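Local atomic coordinates of Glyoxalase/bleomycin resistance protein/dioxygenase (Nocardioides sp., PDB entry 4MYM), a protein that is of uncharacterised function but belongs to the glyoxalase/bleomycin resistance/dioxygenase superfamily, whose members are commonly metal-dependent enzymes or antibiotic-binding proteins. Residues A[76-79]-A[80-84]. Residues are numbered along the deposited sequence; the frame is centred on the assembly and turned at random.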
loop_
_atom_site.group_PDB
_atom_site.type_symbol
_atom_site.label_atom_id
_atom_site.label_comp_id
_atom_site.label_asym_id
_atom_site.label_seq_id
_atom_site.Cartn_x
_atom_site.Cartn_y
_atom_site.Cartn_z
ATOM N N TRP A 76 -9.316 5.661 -5.707
ATOM C CA TRP A 76 -9.917 6.973 -5.508
ATOM C C TRP A 76 -9.412 7.915 -6.598
ATOM O O TRP A 76 -8.205 8.078 -6.781
ATOM C CB TRP A 76 -9.539 7.498 -4.123
ATOM C CG TRP A 76 -10.420 8.592 -3.569
ATOM C CD1 TRP A 76 -11.483 9.211 -4.171
ATOM C CD2 TRP A 76 -10.281 9.197 -2.288
ATOM N NE1 TRP A 76 -12.017 10.171 -3.325
ATOM C CE2 TRP A 76 -11.290 10.181 -2.169
ATOM C CE3 TRP A 76 -9.406 8.998 -1.222
ATOM C CZ2 TRP A 76 -11.442 10.956 -1.022
ATOM C CZ3 TRP A 76 -9.558 9.780 -0.083
ATOM C CH2 TRP A 76 -10.573 10.743 0.001
ATOM N N ASP A 77 -10.347 8.514 -7.326
ATOM C CA ASP A 77 -10.018 9.422 -8.412
ATOM C C ASP A 77 -9.222 10.620 -7.918
ATOM O O ASP A 77 -9.608 11.246 -6.920
ATOM C CB ASP A 77 -11.299 9.933 -9.071
ATOM C CG ASP A 77 -11.006 10.877 -10.216
ATOM O OD1 ASP A 77 -10.628 10.380 -11.298
ATOM O OD2 ASP A 77 -11.117 12.101 -10.012
ATOM N N ALA A 78 -8.136 10.946 -8.629
ATOM C CA ALA A 78 -7.230 12.035 -8.253
ATOM C C ALA A 78 -7.922 13.405 -8.175
ATOM O O ALA A 78 -7.651 14.190 -7.265
ATOM C CB ALA A 78 -6.057 12.113 -9.233
ATOM N N GLN A 79 -8.778 13.699 -9.148
ATOM C CA GLN A 79 -9.490 14.986 -9.170
ATOM C C GLN A 79 -10.394 15.134 -7.943
ATOM O O GLN A 79 -10.382 16.180 -7.280
ATOM C CB GLN A 79 -10.304 15.136 -10.459
ATOM C CG GLN A 79 -10.903 16.523 -10.665
ATOM C CD GLN A 79 -11.444 16.741 -12.080
ATOM O OE1 GLN A 79 -10.961 16.151 -13.054
ATOM N NE2 GLN A 79 -12.444 17.607 -12.198
ATOM N N LEU A 80 -11.149 14.081 -7.630
ATOM C CA LEU A 80 -11.994 14.075 -6.424
ATOM C C LEU A 80 -11.231 14.250 -5.113
ATOM O O LEU A 80 -11.695 14.967 -4.211
ATOM C CB LEU A 80 -12.866 12.816 -6.344
ATOM C CG LEU A 80 -14.335 12.967 -6.765
ATOM C CD1 LEU A 80 -15.099 11.740 -6.337
ATOM C CD2 LEU A 80 -15.011 14.198 -6.173
ATOM N N ILE A 81 -10.074 13.599 -4.996
ATOM C CA ILE A 81 -9.206 13.790 -3.831
ATOM C C ILE A 81 -8.847 15.271 -3.689
ATOM O O ILE A 81 -8.986 15.848 -2.609
ATOM C CB ILE A 81 -7.906 12.972 -3.931
ATOM C CG1 ILE A 81 -8.216 11.464 -3.857
ATOM C CG2 ILE A 81 -6.930 13.351 -2.814
ATOM C CD1 ILE A 81 -7.049 10.592 -4.275
ATOM N N ARG A 82 -8.390 15.882 -4.781
ATOM C CA ARG A 82 -8.017 17.302 -4.752
ATOM C C ARG A 82 -9.206 18.154 -4.313
ATOM O O ARG A 82 -9.084 18.969 -3.398
ATOM C CB ARG A 82 -7.467 17.779 -6.112
ATOM C CG ARG A 82 -6.012 17.383 -6.375
ATOM C CD ARG A 82 -5.357 18.132 -7.541
ATOM N NE ARG A 82 -6.088 17.931 -8.794
ATOM C CZ ARG A 82 -6.066 16.815 -9.535
ATOM N NH1 ARG A 82 -5.344 15.754 -9.165
ATOM N NH2 ARG A 82 -6.790 16.751 -10.661
ATOM N N GLU A 83 -10.355 17.920 -4.931
ATOM C CA GLU A 83 -11.532 18.751 -4.705
ATOM C C GLU A 83 -12.121 18.603 -3.299
ATOM O O GLU A 83 -12.630 19.574 -2.742
ATOM C CB GLU A 83 -12.594 18.432 -5.750
ATOM C CG GLU A 83 -12.181 18.843 -7.159
ATOM C CD GLU A 83 -13.193 18.452 -8.219
ATOM O OE1 GLU A 83 -13.943 17.465 -8.030
ATOM O OE2 GLU A 83 -13.225 19.131 -9.267
ATOM N N THR A 84 -12.046 17.403 -2.720
ATOM C CA THR A 84 -12.737 17.143 -1.454
ATOM C C THR A 84 -11.833 17.252 -0.252
ATOM O O THR A 84 -12.328 17.472 0.847
ATOM C CB THR A 84 -13.357 15.738 -1.406
ATOM O OG1 THR A 84 -12.342 14.765 -1.653
ATOM C CG2 THR A 84 -14.466 15.593 -2.422
#
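Asp77 is the N-cap of helix 78-85, where strand 72-77 runs straight into it, and its side chain caps Leu80 N; beside it Trp76, the residue before the cap, packs back onto the first turn through Ile81. The Asp77 carboxylate reaches forward so that OD2 accepts from Leu80 N at 3.1 Å through its anti lone pair; CG stands anti to the backbone N (chi1 -180°), which turns the acid toward the N-terminal end of the helix, where the helix dipole would probably favour its negative charge. The main chain follows at once with Ile81 N bonded to Asp77 O at 3.1 Å. Trp76 turns its indole so that Ile81 CG1 sits over one face, 3.6 Å from the centroid of the five-membered ring, a CH-pi contact. Leu80 CB and Thr84 OG1 approach the same indole obliquely. Strand 72-77 is the last strand of a βαβββ module, the repeat from which the vicinal oxygen chelate fold is built, and the second subunit packs against this corner: its Trp134 meets Trp76 edge-to-face and its Phe148 packs on Ile81. On the next turn, Thr84 OG1 donates to Leu80 O at 2.6 Å, from the opposite face of the carbonyl plane to Thr84 N, so one oxygen is gripped twice. A bend at chi3 (-58°) brings the Arg82 guanidinium against the helix start, with Gln79 CA against the outer part of one face, while NH1 bonds to Ala89 O. At the exposed side, Gln79 NE2 makes a weak hydrogen bond to Glu83 OE2 at 3.4 Å, the amide and carboxylate planes nearly perpendicular.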